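Side-chain contacts in glucuronoarabinoxylan endo-1,4-beta-xylanase (Clostridium papyrosolvens, PDB 4FMV), which cleaves internal beta-1,4 linkages in glucuronoarabinoxylan as a family 30 endoxylanase and may also act on beta-glucans: residues Arg17-Ser22 against Gly288-Phe293; Thr115-Tyr120 against Leu159-Asn164. One frame throughout, in Å; residues are numbered along the deposited sequence.

Both contacts belong to the (beta/alpha)8 barrel of this chain, the catalytic part of a longer protein whose sequence also includes CBM6 and dockerin families. Interaction 1 joins residues 17-22, on strand 11-22, to residues 288-293, on helix 282-291, 266 residues apart along the chain. Interaction 2, between helices 114-130 and 155-164, is nested within the loop that interaction 1 closes. Their centres are about 31 Å apart and their nearest atoms about 15 Å, so they do not touch. The centre of interaction 1, which packs a helix on a barrel strand, lies about 8 Å from the centre of the chain; that of interaction 2, which packs two successive outer helices, lies about 24 Å from it.

Interaction 1 (Arg17-Ser22 against Gly288-Phe293); sequences RGFGAS and GQFAKF
Phe19 meets Phe290 and Ala291 in a wholly apolar contact, and three buried residues make all of it. Of the 152 Å² buried in total, Phe19 alone contributes 76 Å², which identifies its side chain as the piece inserted against the helix.

The CH-pi component is the most sharply defined. Phe290 CB sits over the middle of one face of the Phe19 ring, 3.8 Å from the centroid and only 12° off the ring normal. Its spacing to the ring atoms agrees with the centring: CB is 3.7 Å from Phe19 CE2 and 4.1 Å from Phe19 CE1. Thus it is the methylene, not the aromatic ring of Phe290, that covers this face.

Between the aromatic groups the relation is looser. The centroids of the Phe19 and Phe290 rings are 5.7 Å apart and their planes meet at 34°, an oblique pair that is neither a stack nor edge-to-face. Although the CB of Phe290 is directed at the strand, its chi1 of -67° sets CG anti to the carbonyl carbon, and the ring leads away from Phe19.

Apolar packing against Ala291 completes the contact. At the root of the Phe19 side chain, Phe19 CB lies 3.7 Å from Ala291 CB; farther out, the ring carbon Phe19 CD1 lies 3.8 Å from Ala291 CA, which approaches the ring obliquely. The small alanine is consistent with the close backbone approach, the CA atoms of Phe19 and Ala291 being 5.2 Å apart.

In the fold, strand 11-22 runs parallel to strands 45-49 and 261-266 in the barrel wall, and helix 282-291 packs on its outer side. Helix 240-255 supplies Met254 to Phe19 and Ile250 to Phe290, while Ile381 of strand 380-387, in the beta-rich side domain, touches Phe290.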
loop_
_atom_site.group_PDB
_atom_site.type_symbol
_atom_site.label_atom_id
_atom_site.label_comp_id
_atom_site.label_asym_id
_atom_site.label_seq_id
_atom_site.Cartn_x
_atom_site.Cartn_y
_atom_site.Cartn_z
ATOM N N ARG A 17 -8.885 2.021 0.886
ATOM C CA ARG A 17 -8.892 0.843 0.037
ATOM C C ARG A 17 -8.351 -0.382 0.795
ATOM O O ARG A 17 -8.865 -1.494 0.644
ATOM C CB ARG A 17 -8.106 1.086 -1.254
ATOM C CG ARG A 17 -8.069 -0.108 -2.231
ATOM C CD ARG A 17 -9.475 -0.544 -2.624
ATOM N NE ARG A 17 -10.284 0.628 -2.905
ATOM C CZ ARG A 17 -11.608 0.644 -2.908
ATOM N NH1 ARG A 17 -12.293 -0.465 -2.659
ATOM N NH2 ARG A 17 -12.245 1.774 -3.161
ATOM N N GLY A 18 -7.314 -0.176 1.608
ATOM C CA GLY A 18 -6.773 -1.270 2.395
ATOM C C GLY A 18 -5.293 -1.160 2.681
ATOM O O GLY A 18 -4.688 -0.097 2.489
ATOM N N PHE A 19 -4.714 -2.265 3.154
ATOM C CA PHE A 19 -3.323 -2.306 3.604
ATOM C C PHE A 19 -2.832 -3.703 3.332
ATOM O O PHE A 19 -3.612 -4.638 3.378
ATOM C CB PHE A 19 -3.218 -2.065 5.121
ATOM C CG PHE A 19 -3.751 -0.729 5.566
ATOM C CD1 PHE A 19 -5.095 -0.577 5.851
ATOM C CD2 PHE A 19 -2.901 0.367 5.696
ATOM C CE1 PHE A 19 -5.600 0.649 6.252
ATOM C CE2 PHE A 19 -3.387 1.596 6.080
ATOM C CZ PHE A 19 -4.742 1.744 6.362
ATOM N N GLY A 20 -1.545 -3.877 3.076
ATOM C CA GLY A 20 -1.080 -5.195 2.669
ATOM C C GLY A 20 0.415 -5.233 2.443
ATOM O O GLY A 20 1.153 -4.403 2.974
ATOM N N ALA A 21 0.849 -6.208 1.645
ATOM C CA ALA A 21 2.262 -6.460 1.411
ATOM C C ALA A 21 2.424 -7.109 0.041
ATOM O O ALA A 21 1.455 -7.231 -0.718
ATOM C CB ALA A 21 2.811 -7.380 2.517
ATOM N N SER A 22 3.628 -7.567 -0.275
ATOM C CA SER A 22 3.858 -8.160 -1.582
ATOM C C SER A 22 4.381 -9.596 -1.494
ATOM O O SER A 22 5.197 -9.915 -0.640
ATOM C CB SER A 22 4.832 -7.295 -2.390
ATOM O OG SER A 22 5.088 -7.870 -3.662
ATOM N N GLY A 288 -0.531 -4.285 10.894
ATOM C CA GLY A 288 -1.806 -4.832 11.339
ATOM C C GLY A 288 -2.647 -3.912 12.222
ATOM O O GLY A 288 -3.880 -4.028 12.250
ATOM N N GLN A 289 -1.992 -3.024 12.973
ATOM C CA GLN A 289 -2.688 -2.023 13.783
ATOM C C GLN A 289 -3.608 -1.184 12.909
ATOM O O GLN A 289 -4.611 -0.619 13.389
ATOM C CB GLN A 289 -1.676 -1.090 14.457
ATOM C CG GLN A 289 -0.742 -1.765 15.459
ATOM C CD GLN A 289 -1.389 -2.079 16.788
ATOM O OE1 GLN A 289 -0.870 -2.884 17.559
ATOM N NE2 GLN A 289 -2.519 -1.438 17.076
ATOM N N PHE A 290 -3.235 -1.083 11.631
ATOM C CA PHE A 290 -4.059 -0.448 10.597
ATOM C C PHE A 290 -4.967 -1.462 9.919
ATOM O O PHE A 290 -6.199 -1.297 9.936
ATOM C CB PHE A 290 -3.201 0.283 9.558
ATOM C CG PHE A 290 -2.467 1.492 10.116
ATOM C CD1 PHE A 290 -1.200 1.361 10.665
ATOM C CD2 PHE A 290 -3.057 2.751 10.095
ATOM C CE1 PHE A 290 -0.533 2.470 11.192
ATOM C CE2 PHE A 290 -2.395 3.868 10.604
ATOM C CZ PHE A 290 -1.129 3.727 11.156
ATOM N N ALA A 291 -4.354 -2.466 9.276
ATOM C CA ALA A 291 -5.046 -3.402 8.371
ATOM C C ALA A 291 -6.194 -4.135 8.997
ATOM O O ALA A 291 -7.237 -4.298 8.379
ATOM C CB ALA A 291 -4.069 -4.433 7.842
ATOM N N LYS A 292 -5.978 -4.632 10.209
ATOM C CA LYS A 292 -6.969 -5.488 10.846
ATOM C C LYS A 292 -8.236 -4.705 11.110
ATOM O O LYS A 292 -9.333 -5.208 10.871
ATOM C CB LYS A 292 -6.436 -6.048 12.171
ATOM C CG LYS A 292 -7.367 -7.077 12.860
ATOM C CD LYS A 292 -7.664 -8.287 11.991
ATOM C CE LYS A 292 -8.488 -9.361 12.745
ATOM N NZ LYS A 292 -8.586 -10.609 11.902
ATOM N N PHE A 293 -8.079 -3.505 11.679
ATOM C CA PHE A 293 -9.238 -2.727 12.096
ATOM C C PHE A 293 -9.811 -1.690 11.129
ATOM O O PHE A 293 -10.990 -1.344 11.249
ATOM C CB PHE A 293 -8.961 -2.113 13.482
ATOM C CG PHE A 293 -8.295 -3.080 14.415
ATOM C CD1 PHE A 293 -8.998 -4.173 14.905
ATOM C CD2 PHE A 293 -6.957 -2.942 14.746
ATOM C CE1 PHE A 293 -8.391 -5.093 15.724
ATOM C CE2 PHE A 293 -6.342 -3.865 15.571
ATOM C CZ PHE A 293 -7.068 -4.941 16.062
#

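Interaction 2 (Thr115-Tyr120 against Leu159-Asn164); sequences TEYAQY and LNFMKN
Phe161 reaches from helix 155-164 to Tyr117 and Ala118 on helix 114-130, packing together two successive outer helices of the (beta/alpha)8 barrel. Strand 137-139 lies between these helices along the chain. The backbones stay well separated, with the CA atoms of Ala118 and Phe161 8.8 Å apart, so the gap is bridged by side chains. Phe161 carries most of the contact, with 68 Å² buried against 28 Å² for Tyr117 and 22 Å² for Ala118.

The two aromatic rings form an offset edge-to-face pair. The edge of Tyr117 is turned toward the face of Phe161, with centroids 5.8 Å apart and planes at 60°. Tyr117 CD2 lies 3.8 Å from Phe161 CE1, which sits at the tyrosine edge, near its plane. With chi1 at -173°, Phe161 CG lies anti to its own N, and the ring extends across to the other helix. The OH of Tyr117 is hydrogen-bonded to the carbonyl O of Val140, which ties the hydroxyl end to the segment following strand 137-139.

Ala118 adds its methyl group next to the aromatic pair. The leading atom of the phenylalanine, Phe161 CZ, lies 4.0 Å from Tyr117 CD2 and 4.1 Å from Ala118 CB.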
loop_
_atom_site.group_PDB
_atom_site.type_symbol
_atom_site.label_atom_id
_atom_site.label_comp_id
_atom_site.label_asym_id
_atom_site.label_seq_id
_atom_site.Cartn_x
_atom_site.Cartn_y
_atom_site.Cartn_z
ATOM N N THR A 115 2.707 -2.004 -28.048
ATOM C CA THR A 115 1.461 -2.747 -28.317
ATOM C C THR A 115 1.562 -4.174 -27.762
ATOM O O THR A 115 0.684 -4.630 -27.031
ATOM C CB THR A 115 1.154 -2.774 -29.826
ATOM O OG1 THR A 115 0.871 -1.437 -30.258
ATOM C CG2 THR A 115 -0.041 -3.663 -30.132
ATOM N N GLU A 116 2.659 -4.855 -28.082
ATOM C CA GLU A 116 2.891 -6.194 -27.561
ATOM C C GLU A 116 2.898 -6.188 -26.028
ATOM O O GLU A 116 2.366 -7.106 -25.377
ATOM C CB GLU A 116 4.192 -6.792 -28.123
ATOM C CG GLU A 116 4.234 -8.334 -27.989
ATOM C CD GLU A 116 5.523 -8.955 -28.513
ATOM O OE1 GLU A 116 6.205 -9.659 -27.740
ATOM O OE2 GLU A 116 5.848 -8.754 -29.698
ATOM N N TYR A 117 3.478 -5.149 -25.444
ATOM C CA TYR A 117 3.569 -5.073 -23.987
ATOM C C TYR A 117 2.185 -4.959 -23.340
ATOM O O TYR A 117 1.928 -5.579 -22.301
ATOM C CB TYR A 117 4.479 -3.924 -23.543
ATOM C CG TYR A 117 4.719 -3.867 -22.041
ATOM C CD1 TYR A 117 5.244 -4.958 -21.352
ATOM C CD2 TYR A 117 4.442 -2.712 -21.313
ATOM C CE1 TYR A 117 5.476 -4.901 -19.993
ATOM C CE2 TYR A 117 4.667 -2.652 -19.949
ATOM C CZ TYR A 117 5.180 -3.749 -19.297
ATOM O OH TYR A 117 5.408 -3.691 -17.938
ATOM N N ALA A 118 1.292 -4.190 -23.957
ATOM C CA ALA A 118 -0.085 -4.109 -23.485
ATOM C C ALA A 118 -0.783 -5.463 -23.609
ATOM O O ALA A 118 -1.581 -5.817 -22.757
ATOM C CB ALA A 118 -0.861 -3.038 -24.249
ATOM N N GLN A 119 -0.495 -6.209 -24.672
ATOM C CA GLN A 119 -1.047 -7.575 -24.825
ATOM C C GLN A 119 -0.510 -8.524 -23.763
ATOM O O GLN A 119 -1.217 -9.389 -23.251
ATOM C CB GLN A 119 -0.720 -8.145 -26.208
ATOM C CG GLN A 119 -1.407 -7.396 -27.311
ATOM C CD GLN A 119 -0.958 -7.833 -28.678
ATOM O OE1 GLN A 119 0.127 -8.388 -28.846
ATOM N NE2 GLN A 119 -1.796 -7.582 -29.676
ATOM N N TYR A 120 0.767 -8.362 -23.458
ATOM C CA TYR A 120 1.408 -9.108 -22.382
ATOM C C TYR A 120 0.717 -8.832 -21.055
ATOM O O TYR A 120 0.318 -9.755 -20.334
ATOM C CB TYR A 120 2.867 -8.690 -22.325
ATOM C CG TYR A 120 3.691 -9.202 -21.160
ATOM C CD1 TYR A 120 4.110 -10.526 -21.105
ATOM C CD2 TYR A 120 4.107 -8.339 -20.149
ATOM C CE1 TYR A 120 4.902 -10.983 -20.058
ATOM C CE2 TYR A 120 4.897 -8.791 -19.094
ATOM C CZ TYR A 120 5.291 -10.106 -19.058
ATOM O OH TYR A 120 6.088 -10.558 -18.033
ATOM N N LEU A 159 4.133 8.569 -20.303
ATOM C CA LEU A 159 3.007 9.321 -20.875
ATOM C C LEU A 159 2.534 8.704 -22.195
ATOM O O LEU A 159 1.335 8.488 -22.392
ATOM C CB LEU A 159 3.353 10.815 -21.085
ATOM C CG LEU A 159 2.273 11.673 -21.776
ATOM C CD1 LEU A 159 0.944 11.630 -21.032
ATOM C CD2 LEU A 159 2.716 13.120 -22.001
ATOM N N ASN A 160 3.475 8.407 -23.091
ATOM C CA ASN A 160 3.113 7.865 -24.403
ATOM C C ASN A 160 2.299 6.561 -24.270
ATOM O O ASN A 160 1.284 6.369 -24.946
ATOM C CB ASN A 160 4.361 7.610 -25.243
ATOM C CG ASN A 160 5.049 8.882 -25.670
ATOM O OD1 ASN A 160 4.445 9.958 -25.673
ATOM N ND2 ASN A 160 6.322 8.768 -26.052
ATOM N N PHE A 161 2.749 5.678 -23.383
ATOM C CA PHE A 161 2.064 4.411 -23.163
ATOM C C PHE A 161 0.681 4.639 -22.549
ATOM O O PHE A 161 -0.334 4.036 -22.968
ATOM C CB PHE A 161 2.898 3.506 -22.249
ATOM C CG PHE A 161 2.333 2.125 -22.113
ATOM C CD1 PHE A 161 2.679 1.135 -23.007
ATOM C CD2 PHE A 161 1.426 1.833 -21.117
ATOM C CE1 PHE A 161 2.138 -0.133 -22.895
ATOM C CE2 PHE A 161 0.895 0.584 -21.000
ATOM C CZ PHE A 161 1.249 -0.399 -21.899
ATOM N N MET A 162 0.644 5.489 -21.533
ATOM C CA MET A 162 -0.619 5.868 -20.898
ATOM C C MET A 162 -1.641 6.475 -21.871
ATOM O O MET A 162 -2.833 6.185 -21.754
ATOM C CB MET A 162 -0.386 6.799 -19.705
ATOM C CG MET A 162 0.268 6.124 -18.476
ATOM S SD MET A 162 -0.624 4.695 -17.786
ATOM C CE MET A 162 -2.089 5.491 -17.094
ATOM N N LYS A 163 -1.212 7.316 -22.820
ATOM C CA LYS A 163 -2.173 7.812 -23.829
ATOM C C LYS A 163 -2.566 6.767 -24.875
ATOM O O LYS A 163 -3.747 6.542 -25.127
ATOM C CB LYS A 163 -1.669 9.075 -24.564
ATOM C CG LYS A 163 -1.564 10.312 -23.697
ATOM C CD LYS A 163 -1.096 11.528 -24.507
ATOM C CE LYS A 163 -2.224 12.096 -25.374
ATOM N NZ LYS A 163 -2.059 13.589 -25.621
ATOM N N ASN A 164 -1.565 6.162 -25.509
ATOM C CA ASN A 164 -1.801 5.332 -26.692
ATOM C C ASN A 164 -2.040 3.854 -26.507
ATOM O O ASN A 164 -2.564 3.200 -27.391
ATOM C CB ASN A 164 -0.664 5.558 -27.673
ATOM C CG ASN A 164 -0.528 7.013 -28.014
ATOM O OD1 ASN A 164 -1.537 7.707 -28.124
ATOM N ND2 ASN A 164 0.700 7.499 -28.139
#